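Local atomic coordinates of CS1 fimbrial subunit A (Escherichia coli, PDB entry 4HJI), a protein that builds the CS1 pilus of enterotoxigenic bacteria as its pilin subunit, in filaments that let the cells colonize the epithelium of host organs. Residues N62-G67 against L111-S116; V77-N80 against L86-P89. All coordinates share one frame; numbering follows the deposited sequence.

Contact 1. Residues N62-G67 against L111-S116; sequences NDSDKG and LNFASS. With IMD (imidazole), chain C.
The Phe113 ring meets Ser64 and Lys66 obliquely, through two backbone carbonyls: Ser64 O lies 3.8 Å from Phe113 CD2, and Lys66 O lies 3.7 Å from Phe113 CE2. Within its own segment the ring has Leu111 CB on one face, 3.7 Å above the plane and displaced toward the rim. Phe113 CG stands anti to the carbonyl carbon (chi1 -80°), which carries the ring to the loop 62-67. At the ring's root, Ser64 OG touches Phe113 CB at 3.4 Å; its chi1 of 167° sets the hydroxyl anti to the backbone N. No hydrogen bond crosses between the segments, and they bury just 154 Å² together. The loop is held from within by Lys66 N to Asp63 O and by Asp65 N to Asp63 OD1 at 3.0 Å, the latter reaching the carboxylate from 41° above its plane. An imidazole, probably from the crystallisation liquor, makes weak hydrogen bonds through N3 to Ser116 O and OG. Asp63 to Lys66 thus form a type I beta turn combined with an Asx turn, a compact connection between strands 49-61 and 68-80 against which one aromatic side chain packs at the pilin surface.

Contact 2. Residues V77-N80 against L86-P89; sequences VLSN and LQIP
Strands 77-80 and 87-89 run antiparallel, their short axes 4.5 Å apart at closest approach and 162° between their directions. Leu78 and Ile88 form the hydrogen-bonded pair: Leu78 N donates to Ile88 O at 2.9 Å, and Ile88 N returns the bond to Leu78 O at 2.8 Å. Both are nearly straight at hydrogen. The non-hydrogen-bonded pairs Val77 with Pro89 and Ser79 with Gln87 lie on either side of it. Toward the turn, Asn80 N gives a third bond, of 2.8 Å, to Leu86 O, arriving nearly along the C=O axis. CA-H...O contacts, such as that of Gln87 CA to Leu78 O, supplement this ladder.

Val77, Ser79, Gln87 and Pro89 share one face. Val77 CG1, set anti to the backbone N by a chi1 of -172°, touches Ile88 O at 3.2 Å and also lies against Gln87 CB; the side chains of Val77 and Gln87 cross at about a right angle. Ser79 OG meets the next carbon out, Gln87 CG, at 3.5 Å. The amide at the end of the extended Gln87 chain is held elsewhere, since NE2 donates to Pro84 O in the connecting loop. Leu78 and Ile88 occupy the other face, their CB atoms 4.4 Å apart. At the turn end, Asn80 CB rests against Leu86 CB at 3.9 Å, while Asn80 OD1 accepts from the backbone N of both Leu82 and Asn83.

Strand 144-156 flanks this beta hairpin through a backbone hydrogen bond between Ser79 and Gln147. Tyr146 of that strand touches Leu78, Asn80, Leu86 and Ile88. Ala131 of strand 119-131 touches Leu78 and Ile88, and Val169 and Ala171 of strand 163-173 also touch Leu78.

From the N terminus, the chain runs through strand 49-61 into the loop 62-67, the first half of contact 1. Strand 68-80 then carries it across the molecule to contact 2, whose segments 77-80 and 86-89 close a short hairpin loop of five residues. Strand 87-94 leads back, and after helix 108-111 the chain reaches Phe113, just before strand 114-116, where contact 1 closes with 43 residues between its segments. Contact 2 falls wholly within that span, so the two nest without crossing. Both reach one sheet, linked along strand 68-80. Their centres are 37 Å apart, on opposite sides of the chain's centre: contact 1 joins connecting segments at one end, contact 2 pairs neighbouring strands near the other.

Contact 1. Residues N62-G67 against L111-S116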
loop_
_atom_site.group_PDB
_atom_site.type_symbol
_atom_site.label_atom_id
_atom_site.label_comp_id
_atom_site.label_asym_id
_atom_site.label_seq_id
_atom_site.Cartn_x
_atom_site.Cartn_y
_atom_site.Cartn_z
ATOM N N ASN A 62 8.176 14.039 12.441
ATOM C CA ASN A 62 8.865 14.951 13.351
ATOM C C ASN A 62 8.895 16.400 12.863
ATOM O O ASN A 62 9.535 17.235 13.492
ATOM C CB ASN A 62 10.294 14.466 13.638
ATOM C CG ASN A 62 11.243 14.673 12.473
ATOM O OD1 ASN A 62 10.886 15.257 11.437
ATOM N ND2 ASN A 62 12.469 14.188 12.636
ATOM N N ASP A 63 8.216 16.682 11.749
ATOM C CA ASP A 63 8.060 18.050 11.259
ATOM C C ASP A 63 6.728 18.228 10.541
ATOM O O ASP A 63 6.550 17.818 9.384
ATOM C CB ASP A 63 9.218 18.461 10.353
ATOM C CG ASP A 63 9.222 19.962 10.043
ATOM O OD1 ASP A 63 8.236 20.673 10.352
ATOM O OD2 ASP A 63 10.228 20.445 9.485
ATOM N N SER A 64 5.808 18.879 11.246
ATOM C CA SER A 64 4.453 19.103 10.773
ATOM C C SER A 64 4.353 20.168 9.668
ATOM O O SER A 64 3.294 20.322 9.055
ATOM C CB SER A 64 3.562 19.496 11.951
ATOM O OG SER A 64 2.323 20.001 11.495
ATOM N N ASP A 65 5.440 20.903 9.437
ATOM C CA ASP A 65 5.511 21.862 8.332
ATOM C C ASP A 65 5.793 21.175 7.006
ATOM O O ASP A 65 5.505 21.732 5.943
ATOM C CB ASP A 65 6.602 22.907 8.585
ATOM C CG ASP A 65 6.145 24.031 9.498
ATOM O OD1 ASP A 65 4.998 23.993 9.996
ATOM O OD2 ASP A 65 6.945 24.967 9.710
ATOM N N LYS A 66 6.388 19.989 7.077
ATOM C CA LYS A 66 6.698 19.192 5.893
ATOM C C LYS A 66 5.570 18.214 5.566
ATOM O O LYS A 66 4.848 17.729 6.456
ATOM C CB LYS A 66 8.010 18.412 6.087
ATOM C CG LYS A 66 9.263 19.104 5.569
ATOM C CD LYS A 66 9.474 20.450 6.212
ATOM C CE LYS A 66 10.670 21.179 5.623
ATOM N NZ LYS A 66 10.709 22.577 6.117
ATOM N N GLY A 67 5.436 17.925 4.277
ATOM C CA GLY A 67 4.555 16.878 3.802
ATOM C C GLY A 67 5.308 15.567 3.719
ATOM O O GLY A 67 6.368 15.397 4.351
ATOM N N LEU A 111 -2.833 16.673 5.224
ATOM C CA LEU A 111 -2.680 15.646 6.269
ATOM C C LEU A 111 -3.305 16.040 7.600
ATOM O O LEU A 111 -3.500 15.186 8.459
ATOM C CB LEU A 111 -1.213 15.287 6.448
ATOM C CG LEU A 111 -0.655 14.505 5.249
ATOM C CD1 LEU A 111 0.858 14.616 5.194
ATOM C CD2 LEU A 111 -1.093 13.047 5.246
ATOM N N ASN A 112 -3.627 17.325 7.769
ATOM C CA ASN A 112 -4.342 17.803 8.956
ATOM C C ASN A 112 -3.667 17.347 10.254
ATOM O O ASN A 112 -4.297 16.698 11.086
ATOM C CB ASN A 112 -5.796 17.311 8.947
ATOM C CG ASN A 112 -6.553 17.727 7.707
ATOM O OD1 ASN A 112 -6.696 18.915 7.411
ATOM N ND2 ASN A 112 -7.078 16.746 6.994
ATOM N N PHE A 113 -2.392 17.692 10.412
ATOM C CA PHE A 113 -1.566 17.170 11.504
ATOM C C PHE A 113 -2.047 17.663 12.862
ATOM O O PHE A 113 -2.227 18.864 13.054
ATOM C CB PHE A 113 -0.092 17.555 11.321
ATOM C CG PHE A 113 0.661 16.678 10.349
ATOM C CD1 PHE A 113 0.916 15.343 10.650
ATOM C CD2 PHE A 113 1.161 17.197 9.156
ATOM C CE1 PHE A 113 1.613 14.531 9.775
ATOM C CE2 PHE A 113 1.858 16.391 8.272
ATOM C CZ PHE A 113 2.092 15.061 8.578
ATOM N N ALA A 114 -2.263 16.724 13.779
ATOM C CA ALA A 114 -2.595 17.019 15.175
ATOM C C ALA A 114 -1.367 16.755 16.052
ATOM O O ALA A 114 -0.575 15.852 15.779
ATOM C CB ALA A 114 -3.759 16.159 15.634
ATOM N N SER A 115 -1.227 17.538 17.115
ATOM C CA SER A 115 -0.078 17.433 18.003
ATOM C C SER A 115 -0.229 16.240 18.941
ATOM O O SER A 115 -1.189 16.170 19.708
ATOM C CB SER A 115 0.075 18.716 18.823
ATOM O OG SER A 115 1.324 18.730 19.490
ATOM N N SER A 116 0.729 15.314 18.867
ATOM C CA SER A 116 0.786 14.141 19.735
ATOM C C SER A 116 2.143 14.091 20.438
ATOM O O SER A 116 3.175 13.749 19.821
ATOM C CB SER A 116 0.586 12.875 18.924
ATOM O OG SER A 116 1.621 12.720 17.964
HETATM N N1 IMD C . 3.760 9.352 19.756
HETATM C C2 IMD C . 3.027 10.420 19.431
HETATM N N3 IMD C . 3.847 11.369 18.938
HETATM C C4 IMD C . 5.112 10.887 18.975
HETATM C C5 IMD C . 5.051 9.624 19.489
#

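Contact 2. Residues V77-N80 against L86-P89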
loop_
_atom_site.group_PDB
_atom_site.type_symbol
_atom_site.label_atom_id
_atom_site.label_comp_id
_atom_site.label_asym_id
_atom_site.label_seq_id
_atom_site.Cartn_x
_atom_site.Cartn_y
_atom_site.Cartn_z
ATOM N N VAL A 77 2.948 -6.956 -8.292
ATOM C CA VAL A 77 2.219 -7.978 -8.997
ATOM C C VAL A 77 2.084 -9.211 -8.117
ATOM O O VAL A 77 2.968 -9.488 -7.320
ATOM C CB VAL A 77 2.907 -8.334 -10.323
ATOM C CG1 VAL A 77 2.036 -9.261 -11.123
ATOM C CG2 VAL A 77 3.116 -7.089 -11.179
ATOM N N LEU A 78 0.979 -9.943 -8.257
ATOM C CA LEU A 78 0.833 -11.237 -7.596
ATOM C C LEU A 78 1.062 -12.321 -8.636
ATOM O O LEU A 78 0.354 -12.383 -9.656
ATOM C CB LEU A 78 -0.552 -11.406 -6.990
ATOM C CG LEU A 78 -1.089 -10.250 -6.154
ATOM C CD1 LEU A 78 -2.460 -10.641 -5.634
ATOM C CD2 LEU A 78 -0.148 -9.896 -5.006
ATOM N N SER A 79 2.060 -13.152 -8.367
ATOM C CA SER A 79 2.445 -14.256 -9.232
ATOM C C SER A 79 1.807 -15.548 -8.742
ATOM O O SER A 79 1.821 -15.840 -7.540
ATOM C CB SER A 79 3.970 -14.382 -9.276
ATOM O OG SER A 79 4.565 -13.208 -9.806
ATOM N N ASN A 80 1.253 -16.329 -9.668
ATOM C CA ASN A 80 0.749 -17.660 -9.354
ATOM C C ASN A 80 1.887 -18.499 -8.778
ATOM O O ASN A 80 2.975 -18.522 -9.331
ATOM C CB ASN A 80 0.177 -18.346 -10.603
ATOM C CG ASN A 80 -0.439 -19.692 -10.298
ATOM O OD1 ASN A 80 0.246 -20.703 -10.286
ATOM N ND2 ASN A 80 -1.740 -19.716 -10.066
ATOM N N LEU A 86 2.475 -16.298 -14.638
ATOM C CA LEU A 86 1.073 -15.910 -14.587
ATOM C C LEU A 86 0.848 -14.890 -13.460
ATOM O O LEU A 86 0.985 -15.212 -12.275
ATOM C CB LEU A 86 0.216 -17.149 -14.367
ATOM C CG LEU A 86 -1.273 -16.951 -14.559
ATOM C CD1 LEU A 86 -1.561 -16.780 -16.041
ATOM C CD2 LEU A 86 -2.023 -18.145 -14.002
ATOM N N GLN A 87 0.498 -13.663 -13.835
ATOM C CA GLN A 87 0.618 -12.524 -12.939
ATOM C C GLN A 87 -0.619 -11.635 -12.939
ATOM O O GLN A 87 -1.202 -11.343 -14.003
ATOM C CB GLN A 87 1.864 -11.724 -13.312
ATOM C CG GLN A 87 3.183 -12.415 -12.970
ATOM C CD GLN A 87 4.405 -11.626 -13.414
ATOM O OE1 GLN A 87 4.299 -10.470 -13.817
ATOM N NE2 GLN A 87 5.568 -12.249 -13.347
ATOM N N ILE A 88 -1.013 -11.191 -11.745
ATOM C CA ILE A 88 -2.165 -10.302 -11.552
ATOM C C ILE A 88 -1.626 -8.944 -11.108
ATOM O O ILE A 88 -0.963 -8.853 -10.076
ATOM C CB ILE A 88 -3.130 -10.839 -10.465
ATOM C CG1 ILE A 88 -3.654 -12.228 -10.837
ATOM C CG2 ILE A 88 -4.273 -9.855 -10.227
ATOM C CD1 ILE A 88 -4.421 -12.916 -9.723
ATOM N N PRO A 89 -1.889 -7.868 -11.889
ATOM C CA PRO A 89 -1.366 -6.560 -11.482
ATOM C C PRO A 89 -2.069 -5.999 -10.246
ATOM O O PRO A 89 -3.255 -6.260 -10.027
ATOM C CB PRO A 89 -1.629 -5.673 -12.709
ATOM C CG PRO A 89 -2.808 -6.301 -13.326
ATOM C CD PRO A 89 -2.684 -7.776 -13.131
#